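Local coordinates for putative uncharacterized protein PH0594 (Pyrococcus horikoshii, PDB 4HXE) that probably cleaves peptides as a serine peptidase of the prolyl oligopeptidase family, and is assigned an acylaminoacyl-peptidase activity, at residues A74-N79 with K104-I109; R117-G122 with T152-I157; G145-E150 with K170-S175. One frame throughout, in Å; residues are numbered along the deposited sequence.

Interaction 1 (A74-N79 with K104-I109)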
loop_
_atom_site.group_PDB
_atom_site.type_symbol
_atom_site.label_atom_id
_atom_site.label_comp_id
_atom_site.label_asym_id
_atom_site.label_seq_id
_atom_site.Cartn_x
_atom_site.Cartn_y
_atom_site.Cartn_z
ATOM N N ALA A 74 -15.514 -31.304 -4.350
ATOM C CA ALA A 74 -15.476 -29.928 -4.812
ATOM C C ALA A 74 -15.912 -29.095 -3.656
ATOM O O ALA A 74 -16.660 -29.561 -2.745
ATOM C CB ALA A 74 -16.428 -29.719 -5.988
ATOM N N PHE A 75 -15.468 -27.843 -3.677
ATOM C CA PHE A 75 -15.839 -26.893 -2.648
ATOM C C PHE A 75 -15.571 -25.489 -3.149
ATOM O O PHE A 75 -14.894 -25.303 -4.154
ATOM C CB PHE A 75 -15.082 -27.150 -1.321
ATOM C CG PHE A 75 -13.560 -27.045 -1.392
ATOM C CD1 PHE A 75 -12.761 -28.156 -1.723
ATOM C CD2 PHE A 75 -12.927 -25.823 -1.165
ATOM C CE1 PHE A 75 -11.387 -28.047 -1.767
ATOM C CE2 PHE A 75 -11.564 -25.698 -1.236
ATOM C CZ PHE A 75 -10.785 -26.815 -1.515
ATOM N N MET A 76 -16.084 -24.518 -2.406
ATOM C CA MET A 76 -15.957 -23.130 -2.703
ATOM C C MET A 76 -15.102 -22.460 -1.615
ATOM O O MET A 76 -15.228 -22.796 -0.394
ATOM C CB MET A 76 -17.357 -22.520 -2.665
ATOM C CG MET A 76 -17.442 -21.267 -3.511
ATOM S SD MET A 76 -17.685 -21.781 -5.238
ATOM C CE MET A 76 -19.387 -22.261 -5.159
ATOM N N ARG A 77 -14.213 -21.563 -2.057
ATOM C CA ARG A 77 -13.542 -20.617 -1.189
ATOM C C ARG A 77 -13.982 -19.212 -1.659
ATOM O O ARG A 77 -13.997 -18.953 -2.849
ATOM C CB ARG A 77 -12.037 -20.695 -1.324
ATOM C CG ARG A 77 -11.388 -21.907 -0.715
ATOM C CD ARG A 77 -10.024 -21.549 -0.082
ATOM N NE ARG A 77 -9.695 -22.634 0.839
ATOM C CZ ARG A 77 -8.985 -23.723 0.543
ATOM N NH1 ARG A 77 -8.470 -23.918 -0.685
ATOM N NH2 ARG A 77 -8.812 -24.659 1.460
ATOM N N PHE A 78 -14.318 -18.320 -0.728
ATOM C CA PHE A 78 -15.025 -17.028 -1.021
ATOM C C PHE A 78 -14.100 -15.903 -0.556
ATOM O O PHE A 78 -13.153 -16.187 0.157
ATOM C CB PHE A 78 -16.390 -16.968 -0.295
ATOM C CG PHE A 78 -17.507 -17.805 -0.932
ATOM C CD1 PHE A 78 -17.885 -19.031 -0.385
ATOM C CD2 PHE A 78 -18.237 -17.331 -2.039
ATOM C CE1 PHE A 78 -18.945 -19.765 -0.926
ATOM C CE2 PHE A 78 -19.288 -18.069 -2.599
ATOM C CZ PHE A 78 -19.640 -19.291 -2.039
ATOM N N ASN A 79 -14.334 -14.644 -0.934
ATOM C CA ASN A 79 -13.257 -13.637 -0.788
ATOM C C ASN A 79 -13.744 -12.212 -0.995
ATOM O O ASN A 79 -14.335 -11.912 -2.028
ATOM C CB ASN A 79 -12.113 -14.005 -1.769
ATOM C CG ASN A 79 -10.917 -13.061 -1.714
ATOM O OD1 ASN A 79 -10.157 -13.006 -2.678
ATOM N ND2 ASN A 79 -10.718 -12.352 -0.596
ATOM N N LYS A 104 -17.255 -15.499 -9.633
ATOM C CA LYS A 104 -18.297 -14.529 -9.178
ATOM C C LYS A 104 -19.737 -15.030 -9.456
ATOM O O LYS A 104 -20.072 -15.531 -10.560
ATOM C CB LYS A 104 -18.131 -13.102 -9.756
ATOM N N ASN A 105 -20.563 -14.938 -8.428
ATOM C CA ASN A 105 -22.012 -15.120 -8.555
ATOM C C ASN A 105 -22.493 -16.510 -8.844
ATOM O O ASN A 105 -23.466 -16.683 -9.588
ATOM C CB ASN A 105 -22.595 -14.129 -9.579
ATOM C CG ASN A 105 -22.177 -12.694 -9.287
ATOM O OD1 ASN A 105 -22.051 -12.275 -8.125
ATOM N ND2 ASN A 105 -21.950 -11.949 -10.328
ATOM N N ILE A 106 -21.823 -17.503 -8.275
ATOM C CA ILE A 106 -22.292 -18.904 -8.371
ATOM C C ILE A 106 -23.096 -19.150 -7.140
ATOM O O ILE A 106 -22.654 -18.762 -6.098
ATOM C CB ILE A 106 -21.120 -19.892 -8.425
ATOM C CG1 ILE A 106 -20.339 -19.664 -9.731
ATOM C CG2 ILE A 106 -21.608 -21.359 -8.292
ATOM C CD1 ILE A 106 -21.212 -19.653 -10.998
ATOM N N ARG A 107 -24.281 -19.738 -7.246
ATOM C CA ARG A 107 -25.080 -20.050 -6.046
ATOM C C ARG A 107 -25.122 -21.536 -5.687
ATOM O O ARG A 107 -25.460 -21.867 -4.561
ATOM C CB ARG A 107 -26.524 -19.575 -6.225
ATOM C CG ARG A 107 -26.632 -18.081 -6.540
ATOM C CD ARG A 107 -28.028 -17.521 -6.297
ATOM N NE ARG A 107 -28.008 -16.041 -6.271
ATOM C CZ ARG A 107 -28.772 -15.261 -7.064
ATOM N NH1 ARG A 107 -29.628 -15.790 -7.950
ATOM N NH2 ARG A 107 -28.708 -13.935 -6.954
ATOM N N SER A 108 -24.893 -22.411 -6.670
ATOM C CA SER A 108 -24.913 -23.864 -6.477
ATOM C C SER A 108 -23.876 -24.579 -7.355
ATOM O O SER A 108 -23.543 -24.113 -8.454
ATOM C CB SER A 108 -26.296 -24.452 -6.687
ATOM O OG SER A 108 -26.733 -24.351 -8.030
ATOM N N ILE A 109 -23.339 -25.666 -6.818
ATOM C CA ILE A 109 -22.564 -26.659 -7.580
ATOM C C ILE A 109 -23.070 -28.037 -7.243
ATOM O O ILE A 109 -23.406 -28.314 -6.093
ATOM C CB ILE A 109 -21.052 -26.610 -7.327
ATOM C CG1 ILE A 109 -20.716 -26.554 -5.827
ATOM C CG2 ILE A 109 -20.465 -25.385 -8.053
ATOM C CD1 ILE A 109 -19.206 -26.696 -5.513
#

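Interaction 2 (R117-G122 with T152-I157)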
loop_
_atom_site.group_PDB
_atom_site.type_symbol
_atom_site.label_atom_id
_atom_site.label_comp_id
_atom_site.label_asym_id
_atom_site.label_seq_id
_atom_site.Cartn_x
_atom_site.Cartn_y
_atom_site.Cartn_z
ATOM N N ARG A 117 -17.933 -33.771 -14.350
ATOM C CA ARG A 117 -18.537 -32.468 -14.580
ATOM C C ARG A 117 -19.275 -31.981 -13.344
ATOM O O ARG A 117 -19.808 -32.786 -12.597
ATOM C CB ARG A 117 -19.480 -32.515 -15.781
ATOM C CG ARG A 117 -18.809 -32.671 -17.154
ATOM C CD ARG A 117 -19.870 -33.029 -18.207
ATOM N NE ARG A 117 -20.342 -34.390 -18.041
ATOM C CZ ARG A 117 -21.412 -34.936 -18.648
ATOM N NH1 ARG A 117 -22.181 -34.219 -19.441
ATOM N NH2 ARG A 117 -21.691 -36.222 -18.461
ATOM N N LEU A 118 -19.260 -30.677 -13.130
ATOM C CA LEU A 118 -20.145 -29.977 -12.207
ATOM C C LEU A 118 -21.166 -29.185 -12.972
ATOM O O LEU A 118 -20.816 -28.599 -14.015
ATOM C CB LEU A 118 -19.399 -28.943 -11.382
ATOM C CG LEU A 118 -18.359 -29.504 -10.411
ATOM C CD1 LEU A 118 -17.436 -28.416 -9.871
ATOM C CD2 LEU A 118 -19.072 -30.213 -9.269
ATOM N N LEU A 119 -22.375 -29.075 -12.408
ATOM C CA LEU A 119 -23.337 -28.048 -12.862
ATOM C C LEU A 119 -23.265 -26.936 -11.843
ATOM O O LEU A 119 -23.422 -27.182 -10.635
ATOM C CB LEU A 119 -24.773 -28.607 -12.928
ATOM C CG LEU A 119 -25.894 -27.545 -13.181
ATOM C CD1 LEU A 119 -25.745 -26.803 -14.529
ATOM C CD2 LEU A 119 -27.229 -28.250 -13.081
ATOM N N ALA A 120 -22.980 -25.724 -12.300
ATOM C CA ALA A 120 -22.963 -24.528 -11.444
ATOM C C ALA A 120 -24.091 -23.625 -11.942
ATOM O O ALA A 120 -24.154 -23.321 -13.156
ATOM C CB ALA A 120 -21.648 -23.769 -11.635
ATOM N N VAL A 121 -24.938 -23.146 -11.034
ATOM C CA VAL A 121 -26.018 -22.234 -11.346
ATOM C C VAL A 121 -25.625 -20.954 -10.665
ATOM O O VAL A 121 -25.243 -20.968 -9.504
ATOM C CB VAL A 121 -27.327 -22.826 -10.825
ATOM C CG1 VAL A 121 -28.551 -22.025 -11.254
ATOM C CG2 VAL A 121 -27.456 -24.264 -11.365
ATOM N N GLY A 122 -25.670 -19.840 -11.393
ATOM C CA GLY A 122 -25.344 -18.541 -10.825
ATOM C C GLY A 122 -26.251 -17.510 -11.451
ATOM O O GLY A 122 -27.416 -17.789 -11.829
ATOM N N THR A 152 -30.501 -15.887 -14.750
ATOM C CA THR A 152 -29.875 -17.063 -14.174
ATOM C C THR A 152 -28.919 -17.624 -15.216
ATOM O O THR A 152 -29.230 -17.606 -16.414
ATOM C CB THR A 152 -30.899 -18.133 -13.733
ATOM O OG1 THR A 152 -31.955 -17.503 -12.960
ATOM C CG2 THR A 152 -30.228 -19.187 -12.880
ATOM N N THR A 153 -27.759 -18.120 -14.755
ATOM C CA THR A 153 -26.784 -18.722 -15.636
ATOM C C THR A 153 -26.544 -20.146 -15.228
ATOM O O THR A 153 -26.531 -20.477 -14.042
ATOM C CB THR A 153 -25.417 -17.952 -15.601
ATOM O OG1 THR A 153 -24.852 -18.024 -14.253
ATOM C CG2 THR A 153 -25.581 -16.481 -16.038
ATOM N N PHE A 154 -26.323 -20.992 -16.224
ATOM C CA PHE A 154 -26.075 -22.386 -15.964
ATOM C C PHE A 154 -24.775 -22.676 -16.677
ATOM O O PHE A 154 -24.618 -22.310 -17.874
ATOM C CB PHE A 154 -27.187 -23.218 -16.575
ATOM C CG PHE A 154 -28.508 -23.010 -15.885
ATOM C CD1 PHE A 154 -29.341 -21.935 -16.227
ATOM C CD2 PHE A 154 -28.916 -23.886 -14.859
ATOM C CE1 PHE A 154 -30.564 -21.758 -15.583
ATOM C CE2 PHE A 154 -30.143 -23.676 -14.204
ATOM C CZ PHE A 154 -30.952 -22.619 -14.576
ATOM N N TRP A 155 -23.865 -23.298 -15.960
ATOM C CA TRP A 155 -22.538 -23.614 -16.499
ATOM C C TRP A 155 -22.322 -25.058 -16.260
ATOM O O TRP A 155 -22.484 -25.514 -15.125
ATOM C CB TRP A 155 -21.411 -22.872 -15.748
ATOM C CG TRP A 155 -21.344 -21.379 -15.921
ATOM C CD1 TRP A 155 -22.061 -20.593 -16.787
ATOM C CD2 TRP A 155 -20.441 -20.427 -15.224
ATOM N NE1 TRP A 155 -21.714 -19.262 -16.652
ATOM C CE2 TRP A 155 -20.768 -19.092 -15.743
ATOM C CE3 TRP A 155 -19.433 -20.543 -14.243
ATOM C CZ2 TRP A 155 -20.097 -17.945 -15.310
ATOM C CZ3 TRP A 155 -18.776 -19.377 -13.805
ATOM C CH2 TRP A 155 -19.088 -18.112 -14.336
ATOM N N VAL A 156 -21.919 -25.793 -17.285
ATOM C CA VAL A 156 -21.367 -27.162 -17.076
ATOM C C VAL A 156 -19.873 -27.008 -17.072
ATOM O O VAL A 156 -19.263 -26.598 -18.057
ATOM C CB VAL A 156 -21.802 -28.140 -18.149
ATOM C CG1 VAL A 156 -21.228 -29.538 -17.994
ATOM C CG2 VAL A 156 -23.344 -28.181 -18.082
ATOM N N ILE A 157 -19.269 -27.407 -15.971
ATOM C CA ILE A 157 -17.827 -27.249 -15.829
ATOM C C ILE A 157 -17.171 -28.605 -15.893
ATOM O O ILE A 157 -17.534 -29.529 -15.116
ATOM C CB ILE A 157 -17.516 -26.562 -14.484
ATOM C CG1 ILE A 157 -18.194 -25.175 -14.456
ATOM C CG2 ILE A 157 -15.983 -26.483 -14.193
ATOM C CD1 ILE A 157 -18.345 -24.674 -13.010
#

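Interaction 3 (G145-E150 with K170-S175)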
loop_
_atom_site.group_PDB
_atom_site.type_symbol
_atom_site.label_atom_id
_atom_site.label_comp_id
_atom_site.label_asym_id
_atom_site.label_seq_id
_atom_site.Cartn_x
_atom_site.Cartn_y
_atom_site.Cartn_z
ATOM N N GLY A 145 -29.879 -8.503 -2.927
ATOM C CA GLY A 145 -29.667 -7.135 -3.412
ATOM C C GLY A 145 -30.651 -6.744 -4.489
ATOM O O GLY A 145 -31.720 -7.342 -4.656
ATOM N N PHE A 146 -30.326 -5.692 -5.213
ATOM C CA PHE A 146 -31.141 -5.300 -6.354
ATOM C C PHE A 146 -30.891 -6.242 -7.507
ATOM O O PHE A 146 -29.720 -6.564 -7.794
ATOM C CB PHE A 146 -30.732 -3.897 -6.809
ATOM C CG PHE A 146 -31.188 -2.833 -5.867
ATOM C CD1 PHE A 146 -30.417 -2.484 -4.753
ATOM C CD2 PHE A 146 -32.420 -2.210 -6.061
ATOM C CE1 PHE A 146 -30.858 -1.490 -3.880
ATOM C CE2 PHE A 146 -32.846 -1.242 -5.185
ATOM C CZ PHE A 146 -32.055 -0.861 -4.098
ATOM N N PHE A 147 -31.946 -6.580 -8.257
ATOM C CA PHE A 147 -31.758 -7.558 -9.290
ATOM C C PHE A 147 -30.957 -6.994 -10.438
ATOM O O PHE A 147 -30.208 -7.719 -11.078
ATOM C CB PHE A 147 -33.065 -8.183 -9.785
ATOM C CG PHE A 147 -33.533 -9.371 -8.938
ATOM C CD1 PHE A 147 -34.821 -9.395 -8.386
ATOM C CD2 PHE A 147 -32.690 -10.437 -8.712
ATOM C CE1 PHE A 147 -35.288 -10.493 -7.659
ATOM C CE2 PHE A 147 -33.120 -11.559 -7.985
ATOM C CZ PHE A 147 -34.438 -11.587 -7.473
ATOM N N ASP A 148 -31.180 -5.735 -10.747
ATOM C CA ASP A 148 -30.444 -5.091 -11.809
ATOM C C ASP A 148 -30.470 -5.912 -13.109
ATOM O O ASP A 148 -29.412 -6.158 -13.759
ATOM C CB ASP A 148 -29.013 -4.789 -11.312
ATOM C CG ASP A 148 -28.282 -3.775 -12.192
ATOM O OD1 ASP A 148 -28.893 -2.994 -12.991
ATOM O OD2 ASP A 148 -27.055 -3.864 -12.131
ATOM N N GLY A 149 -31.681 -6.350 -13.475
ATOM C CA GLY A 149 -31.869 -7.084 -14.747
ATOM C C GLY A 149 -31.391 -8.526 -14.663
ATOM O O GLY A 149 -31.267 -9.177 -15.703
ATOM N N GLU A 150 -31.152 -9.044 -13.436
ATOM C CA GLU A 150 -30.602 -10.401 -13.236
ATOM C C GLU A 150 -31.186 -11.534 -14.129
ATOM O O GLU A 150 -32.424 -11.753 -14.195
ATOM C CB GLU A 150 -30.745 -10.801 -11.775
ATOM C CG GLU A 150 -30.175 -12.204 -11.491
ATOM C CD GLU A 150 -30.125 -12.565 -10.003
ATOM O OE1 GLU A 150 -29.674 -11.741 -9.164
ATOM O OE2 GLU A 150 -30.554 -13.713 -9.674
ATOM N N LYS A 170 -31.248 -18.227 -18.315
ATOM C CA LYS A 170 -32.685 -18.386 -18.138
ATOM C C LYS A 170 -33.191 -17.189 -17.381
ATOM O O LYS A 170 -32.388 -16.430 -16.795
ATOM C CB LYS A 170 -32.999 -19.683 -17.361
ATOM C CG LYS A 170 -32.787 -20.951 -18.208
ATOM C CD LYS A 170 -33.836 -21.049 -19.329
ATOM C CE LYS A 170 -33.865 -22.454 -19.909
ATOM N NZ LYS A 170 -34.707 -22.436 -21.151
ATOM N N PRO A 171 -34.531 -16.979 -17.379
ATOM C CA PRO A 171 -35.038 -15.919 -16.556
ATOM C C PRO A 171 -34.562 -15.941 -15.104
ATOM O O PRO A 171 -34.148 -16.977 -14.566
ATOM C CB PRO A 171 -36.571 -16.145 -16.632
ATOM C CG PRO A 171 -36.729 -16.625 -18.019
ATOM C CD PRO A 171 -35.614 -17.636 -18.124
ATOM N N ARG A 172 -34.604 -14.769 -14.481
ATOM C CA ARG A 172 -34.313 -14.615 -13.107
ATOM C C ARG A 172 -34.990 -15.742 -12.278
ATOM O O ARG A 172 -36.118 -16.141 -12.581
ATOM C CB ARG A 172 -34.956 -13.278 -12.750
ATOM C CG ARG A 172 -34.607 -12.724 -11.423
ATOM C CD ARG A 172 -35.382 -11.389 -11.297
ATOM N NE ARG A 172 -34.975 -10.503 -12.360
ATOM C CZ ARG A 172 -35.237 -9.206 -12.424
ATOM N NH1 ARG A 172 -35.903 -8.618 -11.432
ATOM N NH2 ARG A 172 -34.821 -8.512 -13.465
ATOM N N PHE A 173 -34.270 -16.259 -11.282
ATOM C CA PHE A 173 -34.798 -17.171 -10.280
ATOM C C PHE A 173 -35.130 -18.579 -10.838
ATOM O O PHE A 173 -36.052 -19.244 -10.366
ATOM C CB PHE A 173 -36.043 -16.565 -9.595
ATOM C CG PHE A 173 -35.749 -15.975 -8.286
ATOM C CD1 PHE A 173 -36.752 -15.771 -7.376
ATOM C CD2 PHE A 173 -34.432 -15.650 -7.938
ATOM C CE1 PHE A 173 -36.499 -15.235 -6.135
ATOM C CE2 PHE A 173 -34.166 -15.117 -6.688
ATOM C CZ PHE A 173 -35.223 -14.893 -5.792
ATOM N N SER A 174 -34.410 -18.995 -11.858
ATOM C CA SER A 174 -34.514 -20.353 -12.355
ATOM C C SER A 174 -33.567 -21.237 -11.562
ATOM O O SER A 174 -32.638 -20.729 -10.978
ATOM C CB SER A 174 -34.143 -20.382 -13.831
ATOM O OG SER A 174 -35.108 -19.702 -14.634
ATOM N N SER A 175 -33.744 -22.574 -11.616
ATOM C CA SER A 175 -32.836 -23.500 -10.937
ATOM C C SER A 175 -32.603 -24.721 -11.830
ATOM O O SER A 175 -33.319 -24.928 -12.838
ATOM C CB SER A 175 -33.369 -23.892 -9.532
ATOM O OG SER A 175 -34.622 -24.490 -9.679
HETATM O O HOH W 1 -31.566 -15.777 -10.770
HETATM O O HOH W 2 -34.115 -10.099 -15.866
#

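Interaction 1 (A74-N79 with K104-I109)
Met76 reaches across to Ile106 and Ile109 with its terminal methyl. Its CG stands anti to the backbone N (chi1 -155°). The chain then bends at both following torsions, which carries the sulfur and CE over to segment 104-109. CE meets CG2 of Ile106 at 3.9 Å, and the two side chains cross at about a right angle. The same methyl lies 4.4 Å from CG2 of Ile109. CG of Met76 stays on its own side and sits against one face of the Phe78 ring, offset toward the rim.

Ile106 uses its short branch for this contact. CG1 and CD1 lead away from segment 74-79, and CD1 goes to the Trp155 ring.

The two strands run antiparallel at 162°, with axes 8.9 Å apart. That spacing is face-to-face packing of two sheets, not pairing within one. Strand 72-77 belongs to one four-stranded antiparallel sheet and strand 106-111 to the next, as in neighbouring blades of a beta-propeller. The contact is buried, and its side-chain contacts are apolar.

A classic beta bulge shapes strand 106-109. Arg107 and Ser108 both face Val121. The extra residue brings Ile106 and Ile109, three positions apart, round to the same side of the strand.

Ile109 takes a less common rotamer. CG1 lies between the backbone N and the carbonyl carbon (chi1 48°), and the outer torsion is extended. CD1 therefore projects toward segment 74-79. It ends 4.1 Å from CB of Ala74 and 4.3 Å from the backbone N of Phe75. Ile87 and Met63, from strands flanking 72-77, also touch Ile109. Phe75 itself turns the other way, where its ring lies almost parallel to that of Trp88.

Interaction 2 (R117-G122 with T152-I157)
Thr152 lays its CG2 methyl beside segment 117-122, 3.3 Å from O of Gly122 and 3.7 Å from CG1 of Val121. Thr153 forms a hydrogen-bonded pair with Gly122. Its N donates to a carbonyl it meets from well above the plane. Its OG1, between the backbone N and the carbonyl carbon (chi1 63°), leans over Gly122 to 3.2 Å from the glycine C.

Phe154 lies side by side with Val121 on the face shared with Leu119 and Val156. CG1 of Val121 makes an off-centre CH-pi contact, 4.2 Å from the centroid of the Phe154 ring. CD1 of Leu119 meets that ring at its edge, and the ring of Phe168 lies nearly parallel to it. Replacing Phe154 by alanine would probably open a gap beside Val121 and Leu119 and leave Phe168 without its ring partner.

N of Trp155 donates to O of Ala120 at 2.8 Å, and N of Ala120 donates to O of Trp155. The indole leads off toward Leu101 of the adjoining sheet. Val156 sets CG1 against CD of Arg117, whose guanidinium turns to Asp114 and Asp181. Ile157 pairs with Leu118 and brings CD1 to 3.7 Å from CB of Ala120. This regular antiparallel pairing joins the two central strands of a four-stranded beta-propeller blade.

Interaction 3 (G145-E150 with K170-S175)
Phe147 is gripped from two directions, by Arg172 over a face and by Phe173 at an edge. CD of Arg172 lies over the centre of the Phe147 ring, 3.5 Å from the centroid, in a CH-pi contact. The arginine chain runs obliquely across this face. Its guanidinium plane is tilted 40° from the ring, and its NH1 stays close to the rim at CG and CD1. NH1 of Arg172 is 3.3 Å from CB of Phe147, which sits against one face of the guanidinium.

The torsions explain the path. Arg172 is extended through its first two torsions and then bends at chi3 (-60°), which folds the head back along segment 145-150.

Phe147 and Phe173 form a T-shaped pair. The edge of Phe147 points at the face of Phe173, with the planes at 88°. CZ of Phe147 comes within 3.6 Å of CE2 of Phe173. The ring of Phe141 also meets Phe173 edge to face.

Both backbones turn here. Phe147 to Glu150 is a type I' beta turn, closed by Glu150 N to Phe147 O at 2.9 Å. Pro171 to Ser174 is a type II turn, with Phe173 at its positive-phi position. The second turn links the last strand of one beta-propeller blade, 163-170, to the first of the next, 175-179. The first turn ends the long insertion between strands 117-124 and 151-158.

Polar atoms fix the arginine head. NE of Arg172 gives a weak bond of 3.4 Å to O of Glu150, which lies at the guanidinium edge. One water joins that same O to NH2, and NH2 also forms a salt bridge with Glu134. A second water accepts from N of Phe173 at 2.8 Å and donates to OE2 of Glu150. OE1 of Glu150 pairs with Arg125 and OE2 with Arg107.

Interactions 1 and 2 meet through neighbouring strands of one blade. Arg107 N lies 2.7 Å from Val121 O and Ser108 O 3.1 Å from Val121 N, both probable hydrogen bonds. Interaction 3 touches both others. Thr152 OG1 is 2.8 Å from Pro171 O. The salt bridge between Arg107 NH1 and Glu150 OE2 measures 2.9 Å. The side chain of Ile157 is about 6 Å from that of Glu162, and that of Phe75 about 8 Å from that of Lys99, two residues that bind a magnesium ion. All three contacts belong to the propeller. The probable serine-protease active site lies in the separate alpha/beta-hydrolase domain.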